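A1 protein (Enterobacteria phage Qbeta, PDB 3RLK) is a coat protein extended by translational read-through, probably a minor structural component of the virion that is needed for infection, here represented by its read-through domain. Local coordinates at residues A[69-73]-A[74-78]; A[97-101]-A[102-106]. All blocks are in the same frame, centred on the assembly; numbering follows the deposited sequence.

Contact 1: A[69-73]-A[74-78]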
ATOM      1  N   ASP A  69      10.671  10.726  -7.205  1.00 14.61           N
ATOM      2  CA  ASP A  69      11.218   9.397  -7.587  1.00 14.72           C
ATOM      3  C   ASP A  69      10.161   8.420  -8.102  1.00 14.85           C
ATOM      4  O   ASP A  69      10.471   7.503  -8.898  1.00 15.61           O
ATOM      5  CB  ASP A  69      11.911   8.697  -6.398  1.00 14.85           C
ATOM      6  CG  ASP A  69      13.136   9.449  -5.933  1.00 17.38           C
ATOM      7  OD1 ASP A  69      13.693  10.156  -6.820  1.00 16.00           O
ATOM      8  OD2 ASP A  69      13.488   9.415  -4.726  1.00 14.93           O
ATOM      9  N   LEU A  70       8.928   8.620  -7.632  1.00 12.79           N
ATOM     10  CA  LEU A  70       7.828   7.708  -7.937  1.00 11.51           C
ATOM     11  C   LEU A  70       6.963   8.163  -9.082  1.00 11.43           C
ATOM     12  O   LEU A  70       6.003   7.439  -9.420  1.00 10.54           O
ATOM     13  CB  LEU A  70       6.949   7.535  -6.695  1.00 11.78           C
ATOM     14  CG  LEU A  70       7.693   7.289  -5.383  1.00 15.58           C
ATOM     15  CD1 LEU A  70       6.739   7.267  -4.198  1.00 13.68           C
ATOM     16  CD2 LEU A  70       8.523   5.970  -5.360  1.00 10.69           C
ATOM     17  N   LEU A  71       7.252   9.375  -9.604  1.00 10.68           N
ATOM     18  CA  LEU A  71       6.449  10.017 -10.632  1.00 11.64           C
ATOM     19  C   LEU A  71       7.159   9.982 -12.007  1.00 12.37           C
ATOM     20  O   LEU A  71       8.365   9.780 -12.086  1.00 14.32           O
ATOM     21  CB  LEU A  71       6.130  11.451 -10.314  1.00 11.51           C
ATOM     22  CG  LEU A  71       5.289  11.602  -9.007  1.00  9.17           C
ATOM     23  CD1 LEU A  71       5.003  13.096  -8.841  1.00 15.89           C
ATOM     24  CD2 LEU A  71       3.993  10.771  -8.892  1.00 10.42           C
ATOM     25  N   GLY A  72       6.384  10.021 -13.074  1.00 13.41           N
ATOM     26  CA  GLY A  72       7.008  10.045 -14.390  1.00 14.03           C
ATOM     27  C   GLY A  72       5.924  10.171 -15.397  1.00 15.54           C
ATOM     28  O   GLY A  72       4.887  10.808 -15.117  1.00 14.18           O
ATOM     29  N   ASN A  73       6.157   9.586 -16.577  1.00 13.78           N
ATOM     30  CA  ASN A  73       5.155   9.695 -17.632  1.00 16.04           C
ATOM     31  C   ASN A  73       4.372   8.441 -18.072  1.00 17.13           C
ATOM     32  O   ASN A  73       3.728   8.416 -19.160  1.00 16.59           O
ATOM     33  CB  ASN A  73       5.773  10.431 -18.866  1.00 12.83           C
ATOM     34  CG  ASN A  73       6.860   9.611 -19.535  1.00 17.85           C
ATOM     35  OD1 ASN A  73       7.083   8.463 -19.174  1.00 16.40           O
ATOM     36  ND2 ASN A  73       7.537  10.185 -20.493  1.00 21.34           N
ATOM     37  N   THR A  74       4.400   7.400 -17.249  1.00 14.87           N
ATOM     38  CA  THR A  74       3.668   6.190 -17.578  1.00 16.92           C
ATOM     39  C   THR A  74       2.279   6.144 -16.873  1.00 16.67           C
ATOM     40  O   THR A  74       2.013   6.936 -15.946  1.00 16.85           O
ATOM     41  CB  THR A  74       4.520   4.962 -17.270  1.00 17.75           C
ATOM     42  OG1 THR A  74       4.609   4.793 -15.850  1.00 17.62           O
ATOM     43  CG2 THR A  74       5.934   5.085 -17.876  1.00 15.70           C
ATOM     44  N   LYS A  75       1.395   5.249 -17.312  1.00 15.98           N
ATOM     45  CA  LYS A  75       0.062   5.270 -16.738  1.00 17.27           C
ATOM     46  C   LYS A  75      -0.040   4.532 -15.374  1.00 16.53           C
ATOM     47  O   LYS A  75       0.521   3.474 -15.218  1.00 14.98           O
ATOM     48  CB  LYS A  75      -0.989   4.860 -17.765  1.00 20.33           C
ATOM     49  CG  LYS A  75      -1.087   3.469 -18.182  1.00 25.29           C
ATOM     50  CD  LYS A  75      -2.318   3.461 -19.141  1.00 31.92           C
ATOM     51  CE  LYS A  75      -2.739   2.081 -19.698  1.00 34.93           C
ATOM     52  NZ  LYS A  75      -3.447   2.280 -21.007  1.00 35.06           N
ATOM     53  N   TRP A  76      -0.779   5.096 -14.414  1.00 15.72           N
ATOM     54  CA  TRP A  76      -1.114   4.345 -13.214  1.00 14.63           C
ATOM     55  C   TRP A  76      -2.124   3.265 -13.608  1.00 14.93           C
ATOM     56  O   TRP A  76      -2.925   3.491 -14.554  1.00 14.28           O
ATOM     57  CB  TRP A  76      -1.824   5.274 -12.206  1.00 13.83           C
ATOM     58  CG  TRP A  76      -0.951   6.345 -11.761  1.00 15.10           C
ATOM     59  CD1 TRP A  76      -1.002   7.693 -12.151  1.00 16.37           C
ATOM     60  CD2 TRP A  76       0.076   6.237 -10.801  1.00 14.83           C
ATOM     61  NE1 TRP A  76      -0.018   8.385 -11.506  1.00 15.46           N
ATOM     62  CE2 TRP A  76       0.676   7.528 -10.680  1.00 10.97           C
ATOM     63  CE3 TRP A  76       0.591   5.171 -10.051  1.00 17.13           C
ATOM     64  CZ2 TRP A  76       1.722   7.783  -9.793  1.00 13.50           C
ATOM     65  CZ3 TRP A  76       1.660   5.414  -9.173  1.00 13.49           C
ATOM     66  CH2 TRP A  76       2.222   6.710  -9.057  1.00 12.06           C
ATOM     67  N   ARG A  77      -2.121   2.124 -12.885  1.00 13.56           N
ATOM     68  CA  ARG A  77      -3.149   1.085 -13.048  1.00 13.58           C
ATOM     69  C   ARG A  77      -4.541   1.670 -12.736  1.00 13.28           C
ATOM     70  O   ARG A  77      -5.481   1.329 -13.408  1.00 14.35           O
ATOM     71  CB  ARG A  77      -2.863  -0.159 -12.151  1.00 13.80           C
ATOM     72  CG  ARG A  77      -1.821  -1.104 -12.688  1.00 14.27           C
ATOM     73  CD  ARG A  77      -2.370  -1.971 -13.807  1.00 19.39           C
ATOM     74  NE  ARG A  77      -1.393  -3.012 -14.098  1.00 20.37           N
ATOM     75  CZ  ARG A  77      -0.405  -2.855 -14.971  1.00 20.02           C
ATOM     76  NH1 ARG A  77      -0.309  -1.690 -15.618  1.00 19.89           N
ATOM     77  NH2 ARG A  77       0.478  -3.834 -15.209  1.00 15.93           N
ATOM     78  N   ASP A  78      -4.645   2.502 -11.680  1.00 13.65           N
ATOM     79  CA  ASP A  78      -5.900   3.172 -11.283  1.00 12.80           C
ATOM     80  C   ASP A  78      -6.997   2.114 -11.144  1.00 13.87           C
ATOM     81  O   ASP A  78      -8.052   2.244 -11.697  1.00 12.55           O
ATOM     82  CB  ASP A  78      -6.242   4.322 -12.297  1.00 14.44           C
ATOM     83  CG  ASP A  78      -7.400   5.221 -11.795  1.00 16.93           C
ATOM     84  OD1 ASP A  78      -7.691   5.270 -10.558  1.00 15.34           O
ATOM     85  OD2 ASP A  78      -8.058   5.842 -12.624  1.00 22.14           O
TER
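At the edge of the Trp76 indole, close to its plane, sits one methyl branch of Leu71: CD2 of Leu71 approaches CZ2 of Trp76 at 3.9 Å. A second neighbour comes in obliquely, the carbonyl oxygen of Leu70, with O of Leu70 3.9 Å from CH2 of Trp76. The benzo side of the indole is thus turned back toward the residues that precede the bend, while its pyrrole nitrogen looks to another part of the chain, since NE1 donates to the carbonyl oxygen of Arg89. The first torsion accounts for this reach. CG of Trp76 lies beside the backbone N (chi1 -64°), which swings the ring across the mouth of the turn to the leucine.

At the bend Asn73 and Thr74, neighbours in sequence, touch only lightly. OD1 of Asn73 lies 3.8 Å from CG2 of Thr74, the two side chains crossing at about a right angle. Asn73 packs CG between its own N and carbonyl carbon (chi1 67°), which folds the amide close to the chain; yet OD1 of Asn73, 3.5 Å from N of Thr74, has too poor an angle to bond to it. The hydroxyl of Thr74 bonds to the carbonyl oxygen of Cys91.

The example illustrates how an aromatic side chain can fold back on the start of an irregular loop: strand 71-72 pairs antiparallel with strand 90-91, and the chain leaving that short two-stranded ribbon turns back so that Trp76, through Arg89, and Thr74, through Cys91, tie it to the partner strand's side at the surface of the read-through domain.

Contact 2: A[97-101]-A[102-106]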
ATOM      1  N   ILE A  97       4.601   0.873  -9.425  1.00  9.10           N
ATOM      2  CA  ILE A  97       3.213   0.671  -9.822  1.00 11.16           C
ATOM      3  C   ILE A  97       2.314   0.987  -8.605  1.00 11.42           C
ATOM      4  O   ILE A  97       2.721   0.809  -7.480  1.00 12.74           O
ATOM      5  CB  ILE A  97       2.946  -0.755 -10.392  1.00 12.28           C
ATOM      6  CG1 ILE A  97       1.688  -0.745 -11.307  1.00 13.91           C
ATOM      7  CG2 ILE A  97       2.810  -1.802  -9.316  1.00 13.54           C
ATOM      8  CD1 ILE A  97       1.705   0.374 -12.491  1.00 16.29           C
ATOM      9  N   ASP A  98       1.090   1.424  -8.849  1.00 11.92           N
ATOM     10  CA  ASP A  98       0.116   1.625  -7.747  1.00 12.52           C
ATOM     11  C   ASP A  98      -0.598   0.307  -7.376  1.00 13.29           C
ATOM     12  O   ASP A  98      -0.860  -0.508  -8.254  1.00 11.39           O
ATOM     13  CB  ASP A  98      -0.964   2.681  -8.101  1.00 12.73           C
ATOM     14  CG  ASP A  98      -1.659   2.403  -9.434  1.00 17.48           C
ATOM     15  OD1 ASP A  98      -0.980   2.031 -10.422  1.00 15.49           O
ATOM     16  OD2 ASP A  98      -2.885   2.635  -9.540  1.00 18.87           O
ATOM     17  N   LEU A  99      -0.950   0.150  -6.096  1.00 12.74           N
ATOM     18  CA  LEU A  99      -1.762  -0.972  -5.643  1.00 13.34           C
ATOM     19  C   LEU A  99      -3.242  -0.559  -5.532  1.00 12.66           C
ATOM     20  O   LEU A  99      -3.567   0.631  -5.585  1.00 15.44           O
ATOM     21  CB  LEU A  99      -1.249  -1.432  -4.265  1.00 10.91           C
ATOM     22  CG  LEU A  99       0.267  -1.628  -4.080  1.00 13.09           C
ATOM     23  CD1 LEU A  99       0.372  -2.359  -2.771  1.00 14.10           C
ATOM     24  CD2 LEU A  99       0.925  -2.492  -5.173  1.00 14.25           C
ATOM     25  N   ASP A 100      -4.120  -1.560  -5.384  1.00 13.31           N
ATOM     26  CA  ASP A 100      -5.550  -1.331  -5.328  1.00 12.70           C
ATOM     27  C   ASP A 100      -5.964  -1.070  -3.884  1.00 12.99           C
ATOM     28  O   ASP A 100      -6.258  -1.975  -3.125  1.00 12.48           O
ATOM     29  CB  ASP A 100      -6.292  -2.472  -5.966  1.00 12.17           C
ATOM     30  CG  ASP A 100      -7.809  -2.228  -6.066  1.00 15.69           C
ATOM     31  OD1 ASP A 100      -8.372  -1.335  -5.362  1.00 14.22           O
ATOM     32  OD2 ASP A 100      -8.430  -3.011  -6.813  1.00 16.84           O
ATOM     33  N   ALA A 101      -5.992   0.212  -3.488  1.00 12.17           N
ATOM     34  CA  ALA A 101      -6.375   0.533  -2.056  1.00 11.98           C
ATOM     35  C   ALA A 101      -7.812   0.072  -1.668  1.00 13.48           C
ATOM     36  O   ALA A 101      -8.058  -0.233  -0.467  1.00 16.46           O
ATOM     37  CB  ALA A 101      -6.224   2.088  -1.802  1.00 13.28           C
ATOM     38  N   THR A 102      -8.708   0.006  -2.643  1.00 13.72           N
ATOM     39  CA  THR A 102     -10.122  -0.457  -2.461  1.00 15.15           C
ATOM     40  C   THR A 102     -10.133  -1.957  -2.196  1.00 13.62           C
ATOM     41  O   THR A 102     -10.596  -2.399  -1.140  1.00 14.92           O
ATOM     42  CB  THR A 102     -11.045  -0.046  -3.642  1.00 14.04           C
ATOM     43  OG1 THR A 102     -11.210   1.390  -3.655  1.00 15.96           O
ATOM     44  CG2 THR A 102     -12.390  -0.763  -3.551  1.00 16.04           C
ATOM     45  N   TYR A 103      -9.546  -2.745  -3.083  1.00 12.27           N
ATOM     46  CA  TYR A 103      -9.367  -4.155  -2.803  1.00 13.24           C
ATOM     47  C   TYR A 103      -8.731  -4.417  -1.448  1.00 12.83           C
ATOM     48  O   TYR A 103      -9.155  -5.327  -0.758  1.00 13.20           O
ATOM     49  CB  TYR A 103      -8.444  -4.814  -3.835  1.00 12.45           C
ATOM     50  CG  TYR A 103      -8.490  -6.299  -3.730  1.00 15.90           C
ATOM     51  CD1 TYR A 103      -9.551  -7.004  -4.277  1.00 16.76           C
ATOM     52  CD2 TYR A 103      -7.493  -7.001  -3.076  1.00 14.21           C
ATOM     53  CE1 TYR A 103      -9.630  -8.376  -4.178  1.00 19.52           C
ATOM     54  CE2 TYR A 103      -7.544  -8.381  -2.962  1.00 16.22           C
ATOM     55  CZ  TYR A 103      -8.604  -9.060  -3.575  1.00 18.43           C
ATOM     56  OH  TYR A 103      -8.664 -10.392  -3.450  1.00 18.78           O
ATOM     57  N   LEU A 104      -7.674  -3.684  -1.099  1.00 12.20           N
ATOM     58  CA  LEU A 104      -6.932  -4.029   0.127  1.00 13.21           C
ATOM     59  C   LEU A 104      -7.840  -3.844   1.363  1.00 13.95           C
ATOM     60  O   LEU A 104      -7.498  -4.340   2.460  1.00 15.59           O
ATOM     61  CB  LEU A 104      -5.671  -3.175   0.277  1.00 12.42           C
ATOM     62  CG  LEU A 104      -4.514  -3.556  -0.694  1.00 12.48           C
ATOM     63  CD1 LEU A 104      -3.466  -2.486  -0.794  1.00 13.79           C
ATOM     64  CD2 LEU A 104      -3.837  -4.897  -0.310  1.00 12.48           C
ATOM     65  N   ALA A 105      -8.904  -3.048   1.238  1.00 13.83           N
ATOM     66  CA  ALA A 105      -9.830  -2.875   2.399  1.00 14.24           C
ATOM     67  C   ALA A 105     -10.935  -3.971   2.486  1.00 14.14           C
ATOM     68  O   ALA A 105     -11.781  -3.979   3.394  1.00 14.54           O
ATOM     69  CB  ALA A 105     -10.426  -1.432   2.438  1.00 14.38           C
ATOM     70  N   THR A 106     -10.943  -4.879   1.521  1.00 15.17           N
ATOM     71  CA  THR A 106     -11.993  -5.894   1.460  1.00 15.61           C
ATOM     72  C   THR A 106     -11.756  -7.044   2.432  1.00 15.95           C
ATOM     73  O   THR A 106     -10.632  -7.304   2.893  1.00 15.95           O
ATOM     74  CB  THR A 106     -12.170  -6.501   0.022  1.00 15.13           C
ATOM     75  OG1 THR A 106     -11.042  -7.303  -0.299  1.00 17.65           O
ATOM     76  CG2 THR A 106     -12.416  -5.369  -1.006  1.00 16.66           C
TER
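Asp100 and Tyr103 meet at about a right angle, side chain to side chain, with the carboxylate and the phenol ring turned 48° against each other. What touches is the root of the tyrosine, not its ring: CB of Tyr103 lies 3.5 Å from CG of Asp100. The aspartate reaches forward because its CG stands opposite the backbone N (chi1 -174°), and this carries OD1 over the amides of the first helical turn. OD1 of Asp100 takes a 2.9 Å bond from N of Tyr103, arriving from well above the carboxylate plane, and a weak one, 3.1 Å long, from N of Thr102.

This is an aspartate N-cap, in which an acidic side chain replaces the carbonyl that the first turn of the short, weakly bonded helix 101-104 lacks; the negative charge probably also suits the positive end of the helix. The backbone of the same residue continues the pattern, for N of Leu104 donates at 3.0 Å to O of Asp100. Over that oxygen leans the leucine side chain, CG of Leu104 being 3.4 Å from O of Asp100, and further on CD1 of Leu104 makes a looser apolar contact with CB of Leu99 at 4.3 Å. Both leucines also pack on Ile156 of strand 154-159.

On one face of the Tyr103 ring lies the hydroxyl of Thr106, over its centre. OG1 of Thr106 donates to O of Tyr103 at 2.8 Å, an oxygen that also accepts from N of Thr106. The same hydroxyl takes the amide of Ala109, thereby capping helix 107-112.

In the fold
Contact 1 comes first along the chain and closes before contact 2 opens; their centres are about 16 Å apart, yet the two touch. They meet chiefly at Asp98 of strand 96-98, whose OD1 lies 2.7 Å from N of Arg77 and whose OD2 lies 2.8 Å from N of Asp78, both probable hydrogen bonds, while its CB packs on the Trp76 ring; Arg77 also packs on Ile97. Contact 1, at the surface, includes strand 71-72 of a two-stranded sheet and the loop that follows it. Contact 2 sits deeper, where strand 96-98 leaves the three-stranded sheet for helix 101-104. The Asp98 carboxylate thus joins the surface loop to the more central part of the read-through domain.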